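Local coordinates for ribonuclease (Nicotiana glutinosa, PDB 1IYB), which probably cleaves single-stranded RNA as a member of the ribonuclease T2 family and binds guanosine-5'-monophosphate in its pocket, at residues S91-W94 / S95-E99. Residues are numbered along the deposited sequence; the frame is centred on the assembly and turned at random.
With 5GP (guanosine-5'-monophosphate), chain C.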
ATOM      1  N   SER A  91       6.412   9.248 -18.194  1.00  9.94           N
ATOM      2  CA  SER A  91       4.969   9.017 -18.093  1.00 10.54           C
ATOM      3  C   SER A  91       4.525   7.932 -17.109  1.00  9.52           C
ATOM      4  O   SER A  91       3.525   8.107 -16.416  1.00 10.46           O
ATOM      5  CB  SER A  91       4.387   8.713 -19.476  1.00 12.59           C
ATOM      6  OG  SER A  91       4.473   9.849 -20.316  1.00 14.01           O
ATOM      7  N   ALA A  92       5.245   6.816 -17.050  1.00  8.66           N
ATOM      8  CA  ALA A  92       4.877   5.743 -16.128  1.00  8.99           C
ATOM      9  C   ALA A  92       5.026   6.220 -14.685  1.00  8.89           C
ATOM     10  O   ALA A  92       4.231   5.865 -13.812  1.00  9.01           O
ATOM     11  CB  ALA A  92       5.749   4.513 -16.368  1.00  9.83           C
ATOM     12  N   PHE A  93       6.050   7.031 -14.441  1.00  7.71           N
ATOM     13  CA  PHE A  93       6.314   7.561 -13.110  1.00  7.90           C
ATOM     14  C   PHE A  93       5.215   8.561 -12.735  1.00  6.98           C
ATOM     15  O   PHE A  93       4.637   8.480 -11.650  1.00  5.90           O
ATOM     16  CB  PHE A  93       7.700   8.225 -13.110  1.00  7.70           C
ATOM     17  CG  PHE A  93       8.189   8.673 -11.749  1.00  7.60           C
ATOM     18  CD1 PHE A  93       7.707   8.099 -10.577  1.00  7.99           C
ATOM     19  CD2 PHE A  93       9.182   9.645 -11.656  1.00  7.78           C
ATOM     20  CE1 PHE A  93       8.207   8.485  -9.332  1.00  7.95           C
ATOM     21  CE2 PHE A  93       9.691  10.040 -10.417  1.00  7.48           C
ATOM     22  CZ  PHE A  93       9.201   9.457  -9.251  1.00  7.97           C
ATOM     23  N   TRP A  94       4.917   9.488 -13.642  1.00  6.74           N
ATOM     24  CA  TRP A  94       3.883  10.489 -13.384  1.00  5.68           C
ATOM     25  C   TRP A  94       2.515   9.837 -13.193  1.00  6.83           C
ATOM     26  O   TRP A  94       1.741  10.228 -12.308  1.00  5.89           O
ATOM     27  CB  TRP A  94       3.836  11.510 -14.530  1.00  6.27           C
ATOM     28  CG  TRP A  94       5.178  12.128 -14.790  1.00  5.57           C
ATOM     29  CD1 TRP A  94       6.147  12.391 -13.862  1.00  7.36           C
ATOM     30  CD2 TRP A  94       5.710  12.541 -16.054  1.00  6.57           C
ATOM     31  NE1 TRP A  94       7.252  12.935 -14.471  1.00  4.56           N
ATOM     32  CE2 TRP A  94       7.013  13.039 -15.816  1.00  5.62           C
ATOM     33  CE3 TRP A  94       5.215  12.538 -17.365  1.00  6.67           C
ATOM     34  CZ2 TRP A  94       7.830  13.529 -16.840  1.00  6.95           C
ATOM     35  CZ3 TRP A  94       6.029  13.027 -18.384  1.00  7.61           C
ATOM     36  CH2 TRP A  94       7.322  13.516 -18.112  1.00  7.61           C
ATOM     37  N   SER A  95       2.220   8.834 -14.016  1.00  7.01           N
ATOM     38  CA  SER A  95       0.943   8.130 -13.918  1.00  7.08           C
ATOM     39  C   SER A  95       0.830   7.461 -12.553  1.00  7.07           C
ATOM     40  O   SER A  95      -0.209   7.532 -11.903  1.00  7.77           O
ATOM     41  CB  SER A  95       0.824   7.069 -15.014  1.00  7.19           C
ATOM     42  OG  SER A  95      -0.377   6.324 -14.862  1.00 10.21           O
ATOM     43  N   HIS A  96       1.909   6.813 -12.127  1.00  6.71           N
ATOM     44  CA  HIS A  96       1.939   6.139 -10.835  1.00  6.69           C
ATOM     45  C   HIS A  96       1.675   7.113  -9.687  1.00  6.86           C
ATOM     46  O   HIS A  96       0.907   6.818  -8.772  1.00  7.39           O
ATOM     47  CB  HIS A  96       3.298   5.462 -10.629  1.00  7.53           C
ATOM     48  CG  HIS A  96       3.502   4.932  -9.245  1.00  8.84           C
ATOM     49  ND1 HIS A  96       2.862   3.806  -8.777  1.00  9.79           N
ATOM     50  CD2 HIS A  96       4.250   5.396  -8.215  1.00  9.13           C
ATOM     51  CE1 HIS A  96       3.207   3.598  -7.517  1.00  9.21           C
ATOM     52  NE2 HIS A  96       4.047   4.549  -7.152  1.00  9.91           N
ATOM     53  N   GLU A  97       2.315   8.275  -9.729  1.00  6.07           N
ATOM     54  CA  GLU A  97       2.124   9.252  -8.670  1.00  6.23           C
ATOM     55  C   GLU A  97       0.695   9.780  -8.637  1.00  5.60           C
ATOM     56  O   GLU A  97       0.134   9.996  -7.559  1.00  5.50           O
ATOM     57  CB  GLU A  97       3.137  10.394  -8.816  1.00  7.05           C
ATOM     58  CG  GLU A  97       4.572   9.943  -8.542  1.00  7.82           C
ATOM     59  CD  GLU A  97       4.764   9.418  -7.124  1.00  8.58           C
ATOM     60  OE1 GLU A  97       5.396   8.350  -6.960  1.00  7.44           O
ATOM     61  OE2 GLU A  97       4.289  10.077  -6.174  1.00  7.48           O
ATOM     62  N   TRP A  98       0.086   9.978  -9.803  1.00  6.04           N
ATOM     63  CA  TRP A  98      -1.289  10.456  -9.809  1.00  5.69           C
ATOM     64  C   TRP A  98      -2.248   9.392  -9.284  1.00  6.29           C
ATOM     65  O   TRP A  98      -3.083   9.665  -8.421  1.00  6.19           O
ATOM     66  CB  TRP A  98      -1.752  10.874 -11.211  1.00  6.12           C
ATOM     67  CG  TRP A  98      -3.246  11.038 -11.250  1.00  6.15           C
ATOM     68  CD1 TRP A  98      -4.159  10.148 -11.745  1.00  5.67           C
ATOM     69  CD2 TRP A  98      -4.006  12.081 -10.624  1.00  6.45           C
ATOM     70  NE1 TRP A  98      -5.436  10.565 -11.454  1.00  7.80           N
ATOM     71  CE2 TRP A  98      -5.373  11.749 -10.768  1.00  6.56           C
ATOM     72  CE3 TRP A  98      -3.664  13.262  -9.951  1.00  6.96           C
ATOM     73  CZ2 TRP A  98      -6.399  12.555 -10.260  1.00  6.01           C
ATOM     74  CZ3 TRP A  98      -4.687  14.065  -9.443  1.00  7.82           C
ATOM     75  CH2 TRP A  98      -6.038  13.704  -9.602  1.00  6.81           C
ATOM     76  N   GLU A  99      -2.128   8.180  -9.808  1.00  7.02           N
ATOM     77  CA  GLU A  99      -3.027   7.111  -9.399  1.00  7.82           C
ATOM     78  C   GLU A  99      -2.891   6.679  -7.945  1.00  7.34           C
ATOM     79  O   GLU A  99      -3.891   6.418  -7.278  1.00  7.43           O
ATOM     80  CB  GLU A  99      -2.870   5.927 -10.356  1.00 10.43           C
ATOM     81  CG  GLU A  99      -3.225   6.341 -11.781  1.00 13.60           C
ATOM     82  CD  GLU A  99      -3.402   5.182 -12.740  1.00 15.69           C
ATOM     83  OE1 GLU A  99      -3.734   5.451 -13.919  1.00 15.40           O
ATOM     84  OE2 GLU A  99      -3.214   4.016 -12.326  1.00 17.64           O
TER
HETATM   85  P   5GP C1295       5.659   6.057  -3.992  1.00 17.27           P
HETATM   86  O1P 5GP C1295       4.645   5.508  -3.088  1.00 22.43           O
HETATM   87  O2P 5GP C1295       5.214   7.356  -4.635  1.00 17.29           O
HETATM   88  O3P 5GP C1295       7.023   6.243  -3.239  1.00 15.46           O
HETATM   89  O5' 5GP C1295       6.035   5.044  -5.223  1.00 23.32           O
HETATM   90  C5' 5GP C1295       7.153   5.326  -6.143  1.00 23.26           C
HETATM   91  C4' 5GP C1295       7.360   4.261  -7.246  1.00 23.80           C
HETATM   92  O4' 5GP C1295       7.585   5.015  -8.520  1.00 22.23           O
HETATM   93  C3' 5GP C1295       8.569   3.332  -7.185  1.00 25.00           C
HETATM   94  O3' 5GP C1295       8.362   2.170  -6.395  1.00 27.95           O
HETATM   95  C2' 5GP C1295       8.848   2.961  -8.646  1.00 22.11           C
HETATM   96  O2' 5GP C1295       8.081   1.815  -9.074  1.00 25.46           O
HETATM   97  C1' 5GP C1295       8.469   4.231  -9.389  1.00 19.37           C
HETATM   98  N9  5GP C1295       9.545   5.086  -9.983  1.00 13.15           N
HETATM   99  C8  5GP C1295       9.805   5.381 -11.304  1.00 12.91           C
HETATM  100  N7  5GP C1295      10.767   6.256 -11.510  1.00 10.16           N
HETATM  101  C5  5GP C1295      11.174   6.560 -10.196  1.00 10.74           C
HETATM  102  C6  5GP C1295      12.200   7.464  -9.763  1.00  9.86           C
HETATM  103  O6  5GP C1295      12.937   8.160 -10.451  1.00  9.06           O
HETATM  104  N1  5GP C1295      12.306   7.492  -8.337  1.00 11.19           N
HETATM  105  C2  5GP C1295      11.509   6.734  -7.482  1.00 13.01           C
HETATM  106  N2  5GP C1295      11.781   6.915  -6.173  1.00 11.66           N
HETATM  107  N3  5GP C1295      10.544   5.885  -7.885  1.00 12.50           N
HETATM  108  C4  5GP C1295      10.434   5.850  -9.257  1.00 12.57           C
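One wall of the guanosine-5'-monophosphate pocket is built from the first turns of helix 91-102, where Phe-93, His-96 and Glu-97 reach the nucleotide together. Phe-93 and Glu-97 lie one turn apart and are joined through the backbone, Glu-97 N donating to Phe-93 O at 3.0 Å, and their side chains touch, Phe-93 CE1 lying 3.7 Å from Glu-97 OE1. Phe-93 lays one ring face against the guanine base, whose C5 lies over the centre of the ring, 3.5 Å above its plane, a placement set by a chi1 of -173°, which turns CG away from the backbone N. A second ring, that of Trp-80, meets Phe-93 edge-to-face. Replacing the ring by an alanine here is likely to take away the flat face over which the base lies and leave the Glu-97 side chain without its aromatic neighbour. His-96 brings its imidazole to the sugar-phosphate end, where NE2 donates to the ligand O5' over 2.8 Å at the ring edge, near its plane. The Glu-97 chain bends at chi2 (-61°), which brings OE1 to 2.5 Å from the phosphate oxygen O2P, while OE2 accepts from Trp-46 NE1. The buried Trp-94 indole packs against helices 73-79 and 111-124, its NE1 bonded to Trp-80 O, and backbone bonds such as Trp-98 N to Trp-94 O (3.0 Å) fix the spacing of the turns. The helix thus divides the work of the pocket, with an apolar ring for the base, the His-96 NE2 donor at O5' and the Glu-97 carboxylate beside the phosphate.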